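Local coordinates for protein KmHsv2 (Kluyveromyces marxianus, PDB 3VU4) that probably binds phosphoinositides through a beta-propeller of the PROPPIN type, as Atg18 does, and is linked to protein transport, at residues 94-106 and 113-125. Sequence-based numbering, arbitrary orientation.
Sequences VSRIKVDAPVKDL and IVVSYGDVISVFK. With SO4 (sulfate ion), chain C.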
ATOM      1  N   VAL A  94      10.906 -23.659   2.403  1.00 69.11           N
ATOM      2  CA  VAL A  94      10.811 -24.014   3.814  1.00 67.06           C
ATOM      3  C   VAL A  94       9.376 -24.383   4.142  1.00 66.81           C
ATOM      4  O   VAL A  94       9.059 -24.713   5.282  1.00 68.29           O
ATOM      5  CB  VAL A  94      11.224 -22.851   4.736  1.00 66.78           C
ATOM      6  CG1 VAL A  94      10.153 -21.775   4.724  1.00 66.42           C
ATOM      7  CG2 VAL A  94      11.433 -23.359   6.154  1.00 66.12           C
ATOM      8  N   SER A  95       8.507 -24.321   3.140  1.00 66.11           N
ATOM      9  CA  SER A  95       7.100 -24.645   3.336  1.00 65.50           C
ATOM     10  C   SER A  95       6.255 -24.431   2.082  1.00 65.33           C
ATOM     11  O   SER A  95       6.620 -23.670   1.186  1.00 65.59           O
ATOM     12  CB  SER A  95       6.523 -23.800   4.471  1.00 64.79           C
ATOM     13  OG  SER A  95       5.146 -24.078   4.643  1.00 69.00           O
ATOM     14  N   ARG A  96       5.125 -25.123   2.034  1.00 65.09           N
ATOM     15  CA  ARG A  96       4.177 -25.030   0.934  1.00 64.87           C
ATOM     16  C   ARG A  96       2.827 -24.916   1.621  1.00 64.50           C
ATOM     17  O   ARG A  96       2.602 -25.550   2.652  1.00 65.74           O
ATOM     18  CB  ARG A  96       4.182 -26.303   0.091  1.00 67.15           C
ATOM     19  CG  ARG A  96       4.683 -26.173  -1.342  1.00 72.18           C
ATOM     20  CD  ARG A  96       4.271 -27.425  -2.132  1.00 76.20           C
ATOM     21  NE  ARG A  96       4.571 -28.648  -1.384  1.00 81.07           N
ATOM     22  CZ  ARG A  96       4.017 -29.838  -1.611  1.00 82.14           C
ATOM     23  NH1 ARG A  96       3.118 -29.988  -2.575  1.00 83.02           N
ATOM     24  NH2 ARG A  96       4.365 -30.883  -0.869  1.00 81.33           N
ATOM     25  N   ILE A  97       1.938 -24.100   1.067  1.00 62.69           N
ATOM     26  CA  ILE A  97       0.604 -23.935   1.629  1.00 60.69           C
ATOM     27  C   ILE A  97      -0.340 -23.893   0.442  1.00 60.24           C
ATOM     28  O   ILE A  97      -0.101 -23.161  -0.516  1.00 60.84           O
ATOM     29  CB  ILE A  97       0.492 -22.631   2.443  1.00 60.01           C
ATOM     30  CG1 ILE A  97       1.465 -22.671   3.621  1.00 59.97           C
ATOM     31  CG2 ILE A  97      -0.924 -22.457   2.950  1.00 58.79           C
ATOM     32  CD1 ILE A  97       1.577 -21.356   4.371  1.00 60.98           C
ATOM     33  N   LYS A  98      -1.402 -24.688   0.490  1.00 60.06           N
ATOM     34  CA  LYS A  98      -2.337 -24.733  -0.624  1.00 59.86           C
ATOM     35  C   LYS A  98      -3.740 -24.308  -0.247  1.00 58.92           C
ATOM     36  O   LYS A  98      -4.221 -24.601   0.845  1.00 58.47           O
ATOM     37  CB  LYS A  98      -2.398 -26.141  -1.211  1.00 61.06           C
ATOM     38  CG  LYS A  98      -3.217 -26.219  -2.488  1.00 64.54           C
ATOM     39  CD  LYS A  98      -3.696 -27.633  -2.763  1.00 66.18           C
ATOM     40  CE  LYS A  98      -4.303 -27.742  -4.152  1.00 68.17           C
ATOM     41  NZ  LYS A  98      -3.270 -27.586  -5.220  1.00 69.10           N
ATOM     42  N   VAL A  99      -4.399 -23.618  -1.168  1.00 57.64           N
ATOM     43  CA  VAL A  99      -5.757 -23.162  -0.936  1.00 57.42           C
ATOM     44  C   VAL A  99      -6.655 -23.685  -2.055  1.00 57.59           C
ATOM     45  O   VAL A  99      -6.162 -24.152  -3.079  1.00 57.58           O
ATOM     46  CB  VAL A  99      -5.809 -21.627  -0.844  1.00 55.56           C
ATOM     47  CG1 VAL A  99      -5.081 -21.174   0.402  1.00 52.70           C
ATOM     48  CG2 VAL A  99      -5.167 -21.010  -2.071  1.00 55.07           C
ATOM     49  N   ASP A 100      -7.966 -23.609  -1.853  1.00 58.27           N
ATOM     50  CA  ASP A 100      -8.923 -24.125  -2.827  1.00 59.40           C
ATOM     51  C   ASP A 100      -9.112 -23.347  -4.122  1.00 58.23           C
ATOM     52  O   ASP A 100      -9.608 -23.897  -5.103  1.00 59.15           O
ATOM     53  CB  ASP A 100     -10.284 -24.318  -2.156  1.00 62.01           C
ATOM     54  CG  ASP A 100     -10.200 -25.215  -0.942  1.00 65.44           C
ATOM     55  OD1 ASP A 100      -9.608 -26.316  -1.061  1.00 65.54           O
ATOM     56  OD2 ASP A 100     -10.723 -24.819   0.126  1.00 66.82           O
ATOM     57  N   ALA A 101      -8.733 -22.076  -4.134  1.00 56.05           N
ATOM     58  CA  ALA A 101      -8.876 -21.263  -5.337  1.00 53.50           C
ATOM     59  C   ALA A 101      -7.561 -20.526  -5.565  1.00 52.64           C
ATOM     60  O   ALA A 101      -6.693 -20.534  -4.697  1.00 52.48           O
ATOM     61  CB  ALA A 101     -10.023 -20.282  -5.167  1.00 51.89           C
ATOM     62  N   PRO A 102      -7.392 -19.880  -6.733  1.00 52.17           N
ATOM     63  CA  PRO A 102      -6.141 -19.158  -7.001  1.00 51.36           C
ATOM     64  C   PRO A 102      -5.884 -18.093  -5.932  1.00 51.37           C
ATOM     65  O   PRO A 102      -6.813 -17.422  -5.487  1.00 51.65           O
ATOM     66  CB  PRO A 102      -6.385 -18.536  -8.373  1.00 50.32           C
ATOM     67  CG  PRO A 102      -7.409 -19.432  -8.994  1.00 51.03           C
ATOM     68  CD  PRO A 102      -8.337 -19.722  -7.853  1.00 50.78           C
ATOM     69  N   VAL A 103      -4.631 -17.936  -5.525  1.00 49.36           N
ATOM     70  CA  VAL A 103      -4.299 -16.946  -4.516  1.00 48.70           C
ATOM     71  C   VAL A 103      -4.449 -15.519  -5.045  1.00 49.00           C
ATOM     72  O   VAL A 103      -3.909 -15.181  -6.102  1.00 48.10           O
ATOM     73  CB  VAL A 103      -2.857 -17.129  -4.014  1.00 48.84           C
ATOM     74  CG1 VAL A 103      -2.520 -16.055  -2.990  1.00 49.70           C
ATOM     75  CG2 VAL A 103      -2.698 -18.507  -3.404  1.00 49.30           C
ATOM     76  N   LYS A 104      -5.192 -14.697  -4.297  1.00 48.43           N
ATOM     77  CA  LYS A 104      -5.424 -13.287  -4.630  1.00 46.42           C
ATOM     78  C   LYS A 104      -4.486 -12.426  -3.782  1.00 46.01           C
ATOM     79  O   LYS A 104      -3.381 -12.081  -4.204  1.00 46.26           O
ATOM     80  CB  LYS A 104      -6.871 -12.880  -4.328  1.00 46.13           C
ATOM     81  CG  LYS A 104      -7.937 -13.512  -5.204  1.00 45.77           C
ATOM     82  CD  LYS A 104      -9.302 -12.961  -4.808  1.00 49.05           C
ATOM     83  CE  LYS A 104     -10.437 -13.535  -5.645  1.00 50.86           C
ATOM     84  NZ  LYS A 104     -11.757 -12.954  -5.232  1.00 53.10           N
ATOM     85  N   ASP A 105      -4.925 -12.087  -2.575  1.00 45.84           N
ATOM     86  CA  ASP A 105      -4.107 -11.282  -1.675  1.00 44.79           C
ATOM     87  C   ASP A 105      -3.170 -12.179  -0.868  1.00 44.09           C
ATOM     88  O   ASP A 105      -3.482 -13.342  -0.610  1.00 42.88           O
ATOM     89  CB  ASP A 105      -5.007 -10.483  -0.735  1.00 46.34           C
ATOM     90  CG  ASP A 105      -5.921  -9.528  -1.480  1.00 48.85           C
ATOM     91  OD1 ASP A 105      -5.398  -8.555  -2.082  1.00 48.68           O
ATOM     92  OD2 ASP A 105      -7.154  -9.756  -1.466  1.00 47.40           O
ATOM     93  N   LEU A 106      -2.024 -11.632  -0.474  1.00 43.17           N
ATOM     94  CA  LEU A 106      -1.033 -12.372   0.296  1.00 41.60           C
ATOM     95  C   LEU A 106      -0.232 -11.430   1.194  1.00 42.78           C
ATOM     96  O   LEU A 106       0.434 -10.515   0.703  1.00 42.08           O
ATOM     97  CB  LEU A 106      -0.086 -13.108  -0.649  1.00 40.59           C
ATOM     98  CG  LEU A 106       1.000 -13.956   0.015  1.00 41.05           C
ATOM     99  CD1 LEU A 106       0.342 -14.977   0.923  1.00 40.64           C
ATOM    100  CD2 LEU A 106       1.849 -14.646  -1.038  1.00 38.11           C
ATOM    101  N   ILE A 113       0.567 -15.597   8.092  1.00 54.26           N
ATOM    102  CA  ILE A 113       0.630 -15.619   6.641  1.00 50.09           C
ATOM    103  C   ILE A 113      -0.831 -15.482   6.226  1.00 48.99           C
ATOM    104  O   ILE A 113      -1.588 -16.447   6.301  1.00 49.09           O
ATOM    105  CB  ILE A 113       1.165 -16.950   6.085  1.00 47.56           C
ATOM    106  CG1 ILE A 113       2.592 -17.194   6.569  1.00 46.93           C
ATOM    107  CG2 ILE A 113       1.150 -16.907   4.563  1.00 44.78           C
ATOM    108  CD1 ILE A 113       3.222 -18.462   6.008  1.00 44.09           C
ATOM    109  N   VAL A 114      -1.237 -14.283   5.822  1.00 46.30           N
ATOM    110  CA  VAL A 114      -2.619 -14.060   5.412  1.00 45.23           C
ATOM    111  C   VAL A 114      -2.732 -14.366   3.920  1.00 45.03           C
ATOM    112  O   VAL A 114      -1.930 -13.873   3.124  1.00 45.92           O
ATOM    113  CB  VAL A 114      -3.053 -12.594   5.701  1.00 44.68           C
ATOM    114  CG1 VAL A 114      -4.514 -12.401   5.359  1.00 40.94           C
ATOM    115  CG2 VAL A 114      -2.802 -12.256   7.170  1.00 42.45           C
ATOM    116  N   VAL A 115      -3.720 -15.183   3.551  1.00 43.43           N
ATOM    117  CA  VAL A 115      -3.932 -15.590   2.154  1.00 43.98           C
ATOM    118  C   VAL A 115      -5.413 -15.577   1.744  1.00 44.41           C
ATOM    119  O   VAL A 115      -6.241 -16.221   2.392  1.00 46.14           O
ATOM    120  CB  VAL A 115      -3.402 -17.037   1.908  1.00 42.85           C
ATOM    121  CG1 VAL A 115      -3.570 -17.416   0.444  1.00 40.33           C
ATOM    122  CG2 VAL A 115      -1.948 -17.150   2.334  1.00 42.85           C
ATOM    123  N   SER A 116      -5.753 -14.864   0.675  1.00 42.39           N
ATOM    124  CA  SER A 116      -7.140 -14.838   0.232  1.00 43.15           C
ATOM    125  C   SER A 116      -7.251 -15.469  -1.142  1.00 44.46           C
ATOM    126  O   SER A 116      -6.327 -15.407  -1.951  1.00 44.85           O
ATOM    127  CB  SER A 116      -7.699 -13.408   0.192  1.00 43.83           C
ATOM    128  OG  SER A 116      -7.200 -12.673  -0.912  1.00 46.98           O
ATOM    129  N   TYR A 117      -8.396 -16.083  -1.393  1.00 45.13           N
ATOM    130  CA  TYR A 117      -8.659 -16.748  -2.651  1.00 47.35           C
ATOM    131  C   TYR A 117     -10.158 -16.848  -2.733  1.00 47.83           C
ATOM    132  O   TYR A 117     -10.814 -17.091  -1.724  1.00 49.64           O
ATOM    133  CB  TYR A 117      -8.045 -18.151  -2.650  1.00 48.67           C
ATOM    134  CG  TYR A 117      -8.297 -18.920  -1.373  1.00 49.30           C
ATOM    135  CD1 TYR A 117      -7.571 -18.638  -0.209  1.00 48.64           C
ATOM    136  CD2 TYR A 117      -9.269 -19.916  -1.319  1.00 49.75           C
ATOM    137  CE1 TYR A 117      -7.809 -19.332   0.979  1.00 49.22           C
ATOM    138  CE2 TYR A 117      -9.518 -20.619  -0.134  1.00 51.47           C
ATOM    139  CZ  TYR A 117      -8.785 -20.320   1.010  1.00 50.56           C
ATOM    140  OH  TYR A 117      -9.041 -20.995   2.180  1.00 48.09           O
ATOM    141  N   GLY A 118     -10.709 -16.677  -3.923  1.00 48.48           N
ATOM    142  CA  GLY A 118     -12.151 -16.734  -4.038  1.00 49.59           C
ATOM    143  C   GLY A 118     -12.695 -15.682  -3.095  1.00 49.64           C
ATOM    144  O   GLY A 118     -12.286 -14.517  -3.165  1.00 49.29           O
ATOM    145  N   ASP A 119     -13.592 -16.077  -2.200  1.00 49.70           N
ATOM    146  CA  ASP A 119     -14.149 -15.123  -1.252  1.00 50.58           C
ATOM    147  C   ASP A 119     -13.838 -15.535   0.179  1.00 49.44           C
ATOM    148  O   ASP A 119     -14.651 -15.358   1.087  1.00 49.37           O
ATOM    149  CB  ASP A 119     -15.659 -14.975  -1.460  1.00 52.66           C
ATOM    150  CG  ASP A 119     -16.410 -16.255  -1.211  1.00 56.03           C
ATOM    151  OD1 ASP A 119     -15.757 -17.299  -0.982  1.00 57.30           O
ATOM    152  OD2 ASP A 119     -17.660 -16.213  -1.251  1.00 58.42           O
ATOM    153  N   VAL A 120     -12.632 -16.057   0.369  1.00 48.22           N
ATOM    154  CA  VAL A 120     -12.180 -16.509   1.674  1.00 47.80           C
ATOM    155  C   VAL A 120     -10.805 -15.939   2.043  1.00 48.12           C
ATOM    156  O   VAL A 120      -9.960 -15.709   1.176  1.00 48.87           O
ATOM    157  CB  VAL A 120     -12.078 -18.055   1.693  1.00 48.09           C
ATOM    158  CG1 VAL A 120     -11.572 -18.538   3.044  1.00 46.00           C
ATOM    159  CG2 VAL A 120     -13.429 -18.668   1.366  1.00 47.30           C
ATOM    160  N   ILE A 121     -10.588 -15.701   3.331  1.00 46.16           N
ATOM    161  CA  ILE A 121      -9.294 -15.235   3.803  1.00 45.74           C
ATOM    162  C   ILE A 121      -8.840 -16.277   4.816  1.00 47.21           C
ATOM    163  O   ILE A 121      -9.584 -16.605   5.741  1.00 48.75           O
ATOM    164  CB  ILE A 121      -9.370 -13.871   4.521  1.00 44.63           C
ATOM    165  CG1 ILE A 121      -9.886 -12.794   3.566  1.00 43.17           C
ATOM    166  CG2 ILE A 121      -7.987 -13.490   5.038  1.00 41.56           C
ATOM    167  CD1 ILE A 121      -9.967 -11.416   4.180  1.00 40.68           C
ATOM    168  N   SER A 122      -7.638 -16.814   4.635  1.00 48.17           N
ATOM    169  CA  SER A 122      -7.108 -17.817   5.559  1.00 48.52           C
ATOM    170  C   SER A 122      -5.822 -17.342   6.205  1.00 49.70           C
ATOM    171  O   SER A 122      -4.936 -16.807   5.543  1.00 50.24           O
ATOM    172  CB  SER A 122      -6.847 -19.149   4.843  1.00 47.31           C
ATOM    173  OG  SER A 122      -8.058 -19.817   4.531  1.00 44.73           O
ATOM    174  N   VAL A 123      -5.718 -17.534   7.508  1.00 51.25           N
ATOM    175  CA  VAL A 123      -4.516 -17.119   8.198  1.00 53.68           C
ATOM    176  C   VAL A 123      -3.791 -18.363   8.685  1.00 55.50           C
ATOM    177  O   VAL A 123      -4.320 -19.120   9.493  1.00 58.15           O
ATOM    178  CB  VAL A 123      -4.840 -16.205   9.405  1.00 52.36           C
ATOM    179  CG1 VAL A 123      -3.572 -15.537   9.900  1.00 51.32           C
ATOM    180  CG2 VAL A 123      -5.868 -15.154   9.009  1.00 52.22           C
ATOM    181  N   PHE A 124      -2.592 -18.589   8.166  1.00 56.53           N
ATOM    182  CA  PHE A 124      -1.791 -19.727   8.583  1.00 57.80           C
ATOM    183  C   PHE A 124      -0.716 -19.192   9.526  1.00 59.53           C
ATOM    184  O   PHE A 124      -0.544 -17.979   9.652  1.00 58.42           O
ATOM    185  CB  PHE A 124      -1.138 -20.404   7.374  1.00 57.24           C
ATOM    186  CG  PHE A 124      -2.119 -20.976   6.394  1.00 57.57           C
ATOM    187  CD1 PHE A 124      -2.875 -20.142   5.576  1.00 58.10           C
ATOM    188  CD2 PHE A 124      -2.307 -22.349   6.301  1.00 57.50           C
ATOM    189  CE1 PHE A 124      -3.804 -20.671   4.678  1.00 57.43           C
ATOM    190  CE2 PHE A 124      -3.236 -22.888   5.405  1.00 56.91           C
ATOM    191  CZ  PHE A 124      -3.984 -22.047   4.596  1.00 57.09           C
ATOM    192  N   LYS A 125      -0.003 -20.091  10.197  1.00 61.71           N
ATOM    193  CA  LYS A 125       1.049 -19.672  11.110  1.00 63.20           C
ATOM    194  C   LYS A 125       2.358 -19.589  10.360  1.00 63.79           C
ATOM    195  O   LYS A 125       2.652 -20.444   9.528  1.00 62.77           O
ATOM    196  CB  LYS A 125       1.212 -20.668  12.257  1.00 65.84           C
ATOM    197  CG  LYS A 125       2.418 -20.351  13.134  1.00 69.52           C
ATOM    198  CD  LYS A 125       2.688 -21.408  14.194  1.00 70.65           C
ATOM    199  CE  LYS A 125       3.904 -21.006  15.021  1.00 70.93           C
ATOM    200  NZ  LYS A 125       4.231 -21.973  16.099  1.00 71.76           N
TER
HETATM  201  S   SO4 C 401     -13.417 -14.669  -8.187  1.00 80.53           S
HETATM  202  O1  SO4 C 401     -13.426 -15.108  -6.777  1.00 80.90           O
HETATM  203  O2  SO4 C 401     -13.289 -13.202  -8.237  1.00 79.35           O
HETATM  204  O3  SO4 C 401     -12.268 -15.273  -8.881  1.00 79.95           O
HETATM  205  O4  SO4 C 401     -14.673 -15.090  -8.838  1.00 79.46           O
HETATM  206  O   HOH W   1      -9.068 -16.582  -6.299  1.00 52.65           O
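V99 sets its CB over the centre of the Y117 ring, 3.5 Å from the ring centroid, where two neighbouring blades of a seven-bladed beta-propeller meet. Strand 94-98 belongs to the outer edge of one blade; the chain then crosses to the next, whose first strands, 103-106 and 113-117, form an antiparallel hairpin.

The tight side is apolar. V103, L106 and V115 pack within the hairpin, and I97 and V99 join them from the preceding blade and its connection. With CG set between the backbone N and the carbonyl carbon (chi1 45°), the Y117 ring has V120 CB over the face opposite V99, nearer the rim, while its OH donates to S122 OG, which also bonds D136. Replacing Y117 by an alanine would probably open a gap beside V99 and leave S122 OG with D136 but without its phenol partner. Farther along, I97 CG2 lies 3.5 Å from the centroid of the F124 ring, a CH-pi contact made over the face. The longer arm of I97 meets I113 tip to tip, CD1 to CD1, at 3.7 Å. Branched V115 fills two directions at once: CG1 packs between V99 and V103, and CG2 lies 3.5 Å from L106 CD1.

Polar grips dominate toward the turn. K104 N donates to S116 O almost straight (170°), and S116 N returns a bond to D105 O. Small enough to tuck beside the backbone, S116 has an OG that accepts from D105 N and donates to D105 OD2 at 3.0 Å, on the anti side and somewhat out of the carboxylate plane.

The looser, solvent-facing end is the turn itself, where G118 takes a positive phi (57°) easily reached without a side chain. A water links P102 O to G118 N, and the long K104 side chain, extended beyond CG, reaches to the turn, its NZ donating to G118 O at 2.6 Å and to O1 of a sulfate ion probably from the crystallisation liquor.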